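Local coordinates for galactofuranose-binding protein YtfQ (Escherichia coli, PDB 2VK2) that binds both alpha- and beta-galactofuranose in the periplasm as the solute-binding component of the YtfQRT-YjfF ABC transporter, at residues 197-202 with 225-230; 14-19 with 245-250. All blocks are in the same frame, centred on the assembly; numbering follows the deposited sequence.

Interaction 1. Residues 197-202 with 225-230; sequences AHNDDM and SIDGVP. With GZL (beta-D-galactofuranose), chain B.
Asp200 reaches from the first turn of helix 200-212 to the loop of residues 225-230, and its carboxylate carries most of the polar contact. Its OD1 accepts a hydrogen bond from Ser225 OG at 2.6 Å, on the anti side of the group, and a second from Ser244 OG outside the two segments. OD2 takes the backbone of the loop: Val229 N donates to it at 3.0 Å and 160°, nearly along the C-O axis, and Gly228 N adds a weak bond. The backbones join as well. Asp200 N donates to Ile226 O at 2.8 Å, and Asn199 CA lies 3.1 Å from Ile226 O in a CA-H...O contact. Apolar contact is slight: CG2 of Val229 packs against Asp200 CB, beside the start of helix 230-237.

Each segment gives one residue to the sugar site. Asn199 is the N-cap of helix 200-212. With CG lodged between its backbone N and carbonyl carbon (chi1 78°), its OD1 accepts from Met202 N while ND2 faces the ligand, giving galactofuranose O2 an almost straight bond of 3.0 Å; ND2 is also bonded to Phe170 O. Asp227 grips two adjacent hydroxyls in bidentate fashion: O3 donates to its OD1 at 2.6 Å, and O2 donates to its OD2 at 2.6 Å. A water accepts from Asp201 N and donates to Asp227 OD2 at 2.7 Å, joining the helix start to the sugar-binding carboxylate.

The chemistry divides the work between two acids. The several donors around Asp200 probably stabilise its negative charge in a buried place, where it ties the loop to the helix, while Asp227 turns its carboxylate to the sugar. O2 thus donates a hydrogen bond to Asp227 and accepts one from Asn199 and another from Ser14.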
loop_
_atom_site.group_PDB
_atom_site.type_symbol
_atom_site.label_atom_id
_atom_site.label_comp_id
_atom_site.label_asym_id
_atom_site.label_seq_id
_atom_site.Cartn_x
_atom_site.Cartn_y
_atom_site.Cartn_z
ATOM N N ALA A 197 6.610 9.595 1.084
ATOM C CA ALA A 197 6.788 8.252 0.550
ATOM C C ALA A 197 5.444 7.549 0.495
ATOM O O ALA A 197 4.665 7.596 1.447
ATOM C CB ALA A 197 7.767 7.468 1.397
ATOM N N HIS A 198 5.174 6.881 -0.622
ATOM C CA HIS A 198 3.900 6.184 -0.798
ATOM C C HIS A 198 3.722 5.001 0.149
ATOM O O HIS A 198 2.604 4.548 0.346
ATOM C CB HIS A 198 3.729 5.732 -2.244
ATOM C CG HIS A 198 3.547 6.861 -3.204
ATOM N ND1 HIS A 198 3.246 6.654 -4.530
ATOM C CD2 HIS A 198 3.604 8.203 -3.031
ATOM C CE1 HIS A 198 3.146 7.821 -5.139
ATOM N NE2 HIS A 198 3.352 8.778 -4.253
ATOM N N ASN A 199 4.810 4.507 0.736
ATOM C CA ASN A 199 4.693 3.634 1.899
ATOM C C ASN A 199 5.735 3.942 2.964
ATOM O O ASN A 199 6.747 4.589 2.691
ATOM C CB ASN A 199 4.652 2.134 1.522
ATOM C CG ASN A 199 6.016 1.537 1.179
ATOM O OD1 ASN A 199 6.992 2.237 0.946
ATOM N ND2 ASN A 199 6.062 0.210 1.113
ATOM N N ASP A 200 5.451 3.495 4.185
ATOM C CA ASP A 200 6.360 3.682 5.316
ATOM C C ASP A 200 7.744 3.106 5.051
ATOM O O ASP A 200 8.745 3.729 5.388
ATOM C CB ASP A 200 5.825 2.999 6.581
ATOM C CG ASP A 200 4.589 3.666 7.163
ATOM O OD1 ASP A 200 4.331 4.871 6.941
ATOM O OD2 ASP A 200 3.875 2.953 7.884
ATOM N N ASP A 201 7.802 1.908 4.471
ATOM C CA ASP A 201 9.085 1.229 4.266
ATOM C C ASP A 201 10.066 2.081 3.466
ATOM O O ASP A 201 11.227 2.207 3.848
ATOM C CB ASP A 201 8.897 -0.139 3.596
ATOM C CG ASP A 201 8.490 -1.225 4.579
ATOM O OD1 ASP A 201 7.757 -0.927 5.544
ATOM O OD2 ASP A 201 8.903 -2.386 4.381
ATOM N N MET A 202 9.600 2.679 2.374
ATOM C CA MET A 202 10.454 3.569 1.584
ATOM C C MET A 202 10.952 4.751 2.416
ATOM O O MET A 202 12.112 5.139 2.300
ATOM C CB MET A 202 9.731 4.076 0.336
ATOM C CG MET A 202 9.627 3.036 -0.765
ATOM S SD MET A 202 8.923 3.675 -2.294
ATOM C CE MET A 202 7.336 4.281 -1.719
ATOM N N SER A 225 4.206 9.395 5.276
ATOM C CA SER A 225 4.140 8.118 4.576
ATOM C C SER A 225 2.866 7.366 4.940
ATOM O O SER A 225 2.043 7.866 5.701
ATOM C CB SER A 225 5.391 7.287 4.872
ATOM O OG SER A 225 5.569 7.097 6.265
ATOM N N ILE A 226 2.689 6.184 4.360
ATOM C CA ILE A 226 1.448 5.438 4.506
ATOM C C ILE A 226 1.730 3.974 4.818
ATOM O O ILE A 226 2.631 3.379 4.236
ATOM C CB ILE A 226 0.606 5.544 3.209
ATOM C CG1 ILE A 226 0.206 7.003 2.946
ATOM C CG2 ILE A 226 -0.642 4.667 3.289
ATOM C CD1 ILE A 226 -0.132 7.302 1.504
ATOM N N ASP A 227 0.958 3.443 5.771
ATOM C CA ASP A 227 0.785 2.000 6.066
ATOM C C ASP A 227 0.553 1.785 7.557
ATOM O O ASP A 227 -0.300 0.994 7.945
ATOM C CB ASP A 227 1.960 1.109 5.642
ATOM C CG ASP A 227 1.908 0.698 4.183
ATOM O OD1 ASP A 227 0.871 0.894 3.511
ATOM O OD2 ASP A 227 2.929 0.164 3.723
ATOM N N GLY A 228 1.329 2.480 8.386
ATOM C CA GLY A 228 1.304 2.256 9.824
ATOM C C GLY A 228 1.967 0.949 10.206
ATOM O O GLY A 228 1.425 0.190 11.007
ATOM N N VAL A 229 3.141 0.676 9.640
ATOM C CA VAL A 229 3.916 -0.493 10.052
ATOM C C VAL A 229 4.575 -0.185 11.399
ATOM O O VAL A 229 4.836 0.982 11.711
ATOM C CB VAL A 229 4.979 -0.911 9.003
ATOM C CG1 VAL A 229 4.319 -1.188 7.660
ATOM C CG2 VAL A 229 6.062 0.145 8.855
ATOM N N PRO A 230 4.828 -1.226 12.215
ATOM C CA PRO A 230 5.444 -1.001 13.527
ATOM C C PRO A 230 6.655 -0.071 13.499
ATOM O O PRO A 230 6.783 0.794 14.369
ATOM C CB PRO A 230 5.863 -2.409 13.958
ATOM C CG PRO A 230 4.890 -3.304 13.302
ATOM C CD PRO A 230 4.542 -2.656 11.986
HETATM C C6 GZL B . -1.471 -1.031 -0.301
HETATM C C5 GZL B . -0.533 -1.473 -1.163
HETATM C C4 GZL B . 0.953 -1.209 -1.006
HETATM C C3 GZL B . 1.531 -0.730 0.298
HETATM C C2 GZL B . 2.620 -1.424 0.597
HETATM O O6 GZL B . -2.770 -1.275 -0.499
HETATM O O5 GZL B . -0.918 -2.106 -2.276
HETATM O O4 GZL B . 1.698 -2.405 -1.270
HETATM O O3 GZL B . 1.039 0.305 0.971
HETATM C C1 GZL B . 2.821 -2.518 -0.389
HETATM O O2 GZL B . 3.455 -1.260 1.624
HETATM O O1 GZL B . 4.033 -2.357 -1.119
HETATM O O HOH W 1 5.547 0.190 4.504
#

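Interaction 2. Residues 14-19 with 245-250. With GZL (beta-D-galactofuranose), chain B.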
loop_
_atom_site.group_PDB
_atom_site.type_symbol
_atom_site.label_atom_id
_atom_site.label_comp_id
_atom_site.label_asym_id
_atom_site.label_seq_id
_atom_site.Cartn_x
_atom_site.Cartn_y
_atom_site.Cartn_z
ATOM N N SER A 14 7.265 -5.182 1.267
ATOM C CA SER A 14 7.151 -4.327 2.447
ATOM C C SER A 14 6.690 -5.115 3.663
ATOM O O SER A 14 6.139 -6.209 3.539
ATOM C CB SER A 14 6.158 -3.203 2.175
ATOM O OG SER A 14 4.832 -3.695 2.212
ATOM N N GLY A 15 6.911 -4.542 4.844
ATOM C CA GLY A 15 6.424 -5.132 6.084
ATOM C C GLY A 15 4.910 -5.193 6.117
ATOM O O GLY A 15 4.335 -6.097 6.718
ATOM N N TRP A 16 4.258 -4.233 5.465
ATOM C CA TRP A 16 2.808 -4.248 5.371
ATOM C C TRP A 16 2.318 -5.479 4.608
ATOM O O TRP A 16 1.395 -6.154 5.057
ATOM C CB TRP A 16 2.256 -2.974 4.716
ATOM C CG TRP A 16 0.771 -3.012 4.690
ATOM C CD1 TRP A 16 -0.075 -2.561 5.655
ATOM C CD2 TRP A 16 -0.054 -3.610 3.681
ATOM N NE1 TRP A 16 -1.378 -2.820 5.304
ATOM C CE2 TRP A 16 -1.389 -3.469 4.098
ATOM C CE3 TRP A 16 0.210 -4.251 2.462
ATOM C CZ2 TRP A 16 -2.463 -3.932 3.336
ATOM C CZ3 TRP A 16 -0.859 -4.712 1.706
ATOM C CH2 TRP A 16 -2.175 -4.554 2.148
ATOM N N ARG A 17 2.924 -5.773 3.463
ATOM C CA ARG A 17 2.455 -6.910 2.668
ATOM C C ARG A 17 2.731 -8.232 3.374
ATOM O O ARG A 17 1.929 -9.154 3.293
ATOM C CB ARG A 17 3.041 -6.926 1.256
ATOM C CG ARG A 17 2.348 -7.973 0.365
ATOM C CD ARG A 17 2.591 -7.771 -1.121
ATOM N NE ARG A 17 2.080 -6.479 -1.558
ATOM C CZ ARG A 17 0.804 -6.205 -1.809
ATOM N NH1 ARG A 17 -0.138 -7.131 -1.718
ATOM N NH2 ARG A 17 0.477 -4.976 -2.160
ATOM N N ALA A 18 3.850 -8.313 4.086
ATOM C CA ALA A 18 4.141 -9.490 4.900
ATOM C C ALA A 18 3.039 -9.708 5.936
ATOM O O ALA A 18 2.602 -10.837 6.156
ATOM C CB ALA A 18 5.496 -9.354 5.581
ATOM N N ALA A 19 2.586 -8.625 6.562
ATOM C CA ALA A 19 1.479 -8.690 7.511
ATOM C C ALA A 19 0.171 -9.088 6.826
ATOM O O ALA A 19 -0.599 -9.872 7.374
ATOM C CB ALA A 19 1.315 -7.361 8.241
ATOM N N VAL A 245 -0.276 7.341 7.700
ATOM C CA VAL A 245 -1.668 6.931 7.596
ATOM C C VAL A 245 -1.756 5.416 7.733
ATOM O O VAL A 245 -1.097 4.681 6.999
ATOM C CB VAL A 245 -2.275 7.367 6.248
ATOM C CG1 VAL A 245 -3.695 6.846 6.110
ATOM C CG2 VAL A 245 -2.252 8.885 6.128
ATOM N N GLU A 246 -2.578 4.953 8.670
ATOM C CA GLU A 246 -2.760 3.524 8.891
ATOM C C GLU A 246 -3.523 2.865 7.746
ATOM O O GLU A 246 -4.528 3.397 7.277
ATOM C CB GLU A 246 -3.524 3.288 10.192
ATOM C CG GLU A 246 -3.709 1.825 10.546
ATOM C CD GLU A 246 -4.710 1.623 11.663
ATOM O OE1 GLU A 246 -4.277 1.414 12.812
ATOM O OE2 GLU A 246 -5.929 1.674 11.394
ATOM N N LEU A 247 -3.041 1.696 7.332
ATOM C CA LEU A 247 -3.715 0.838 6.365
ATOM C C LEU A 247 -3.867 -0.535 7.000
ATOM O O LEU A 247 -2.874 -1.158 7.367
ATOM C CB LEU A 247 -2.876 0.721 5.096
ATOM C CG LEU A 247 -3.381 -0.248 4.022
ATOM C CD1 LEU A 247 -4.677 0.258 3.409
ATOM C CD2 LEU A 247 -2.320 -0.443 2.962
ATOM N N THR A 248 -5.098 -1.021 7.132
ATOM C CA THR A 248 -5.295 -2.336 7.739
ATOM C C THR A 248 -4.623 -3.425 6.904
ATOM O O THR A 248 -4.773 -3.447 5.686
ATOM C CB THR A 248 -6.780 -2.693 7.945
ATOM O OG1 THR A 248 -6.867 -3.972 8.583
ATOM C CG2 THR A 248 -7.537 -2.737 6.622
ATOM N N PRO A 249 -3.843 -4.313 7.547
ATOM C CA PRO A 249 -3.379 -5.495 6.827
ATOM C C PRO A 249 -4.492 -6.501 6.524
ATOM O O PRO A 249 -4.286 -7.393 5.707
ATOM C CB PRO A 249 -2.349 -6.117 7.784
ATOM C CG PRO A 249 -2.038 -5.056 8.775
ATOM C CD PRO A 249 -3.285 -4.259 8.908
ATOM N N ASN A 250 -5.650 -6.361 7.167
ATOM C CA ASN A 250 -6.739 -7.316 6.987
ATOM C C ASN A 250 -7.597 -7.000 5.763
ATOM O O ASN A 250 -8.756 -6.588 5.867
ATOM C CB ASN A 250 -7.602 -7.405 8.247
ATOM C CG ASN A 250 -8.526 -8.607 8.230
ATOM O OD1 ASN A 250 -8.515 -9.403 7.287
ATOM N ND2 ASN A 250 -9.335 -8.746 9.272
HETATM C C6 GZL B . -1.471 -1.031 -0.301
HETATM C C5 GZL B . -0.533 -1.473 -1.163
HETATM C C4 GZL B . 0.953 -1.209 -1.006
HETATM C C3 GZL B . 1.531 -0.730 0.298
HETATM C C2 GZL B . 2.620 -1.424 0.597
HETATM O O6 GZL B . -2.770 -1.275 -0.499
HETATM O O5 GZL B . -0.918 -2.106 -2.276
HETATM O O4 GZL B . 1.698 -2.405 -1.270
HETATM O O3 GZL B . 1.039 0.305 0.971
HETATM C C1 GZL B . 2.821 -2.518 -0.389
HETATM O O2 GZL B . 3.455 -1.260 1.624
HETATM O O1 GZL B . 4.033 -2.357 -1.119
#
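Trp16 of helix 15-31 lays its indole across the side chain of Leu247. At the root, Trp16 CB lies 3.7 Å from galactofuranose O2 and also touches Asp227. CG stands anti to the backbone N (chi1 -178°), which sends the ring system from the helix toward residues 247-249. CD1, at the near rim, passes Leu247 O and approaches the Pro249 ring. Next to it, NE1 donates to Leu247 O at 3.0 Å and 142°; the oxygen sits close to the indole plane, but the donor stands well above the plane of the carbonyl. CE2 lies under the leucine methyl CD2 at 3.4 Å, a CH-pi contact over the five-membered ring (28° off its normal). Further out, CZ2 meets Thr248 O edge-on at 3.3 Å. On the other flank, CE3 looks to the sugar ring carbon C2, and CZ3 stands over a face of the Arg17 guanidinium.

Leu247 CD2 does double duty: besides the indole it meets galactofuranose C6 at 3.4 Å, and both lie over the same face of the ring. Behind the tryptophan, Ala19 CB packs on Pro249 CB at 3.9 Å, closing the contact one helical turn further on.

The helix start adds polar grips. Ser14 OG caps it by accepting from Arg17 N and donates to galactofuranose O2 at 2.9 Å. Arg17 NH2 gives a bond to O4 at 3.0 Å, the sugar oxygen lying at the guanidinium edge, and salt bridges to Glu13, Asp90 and Glu20 hold the arginine in place.

An aromatic side chain from the first helix is thus set against a segment that crosses from the mixed-sheet lobe to the parallel-sheet lobe, as hinge connections do in type I periplasmic binding proteins, and forms one wall of the interlobe sugar site.

The centres of the two contacts lie about 9 Å apart, and both touch the same galactofuranose. Along the chain the order is 14-19, 197-202, 225-230, 245-250, so interaction 2 brings together the ends of a long span that contains interaction 1. Strands 194-197, 222-225 and 243-246 are neighbours in the mixed sheet of one lobe, whereas helix 15-31 follows strand 4-9 of the parallel sheet in the other. Asp227 N probably bonds to Val245 O, and Asp227 O to Leu247 N, joining the contacts through their backbones. Sugar-binding groups from both lobes thus meet at one cleft, consistent with a closed, ligand-bound form.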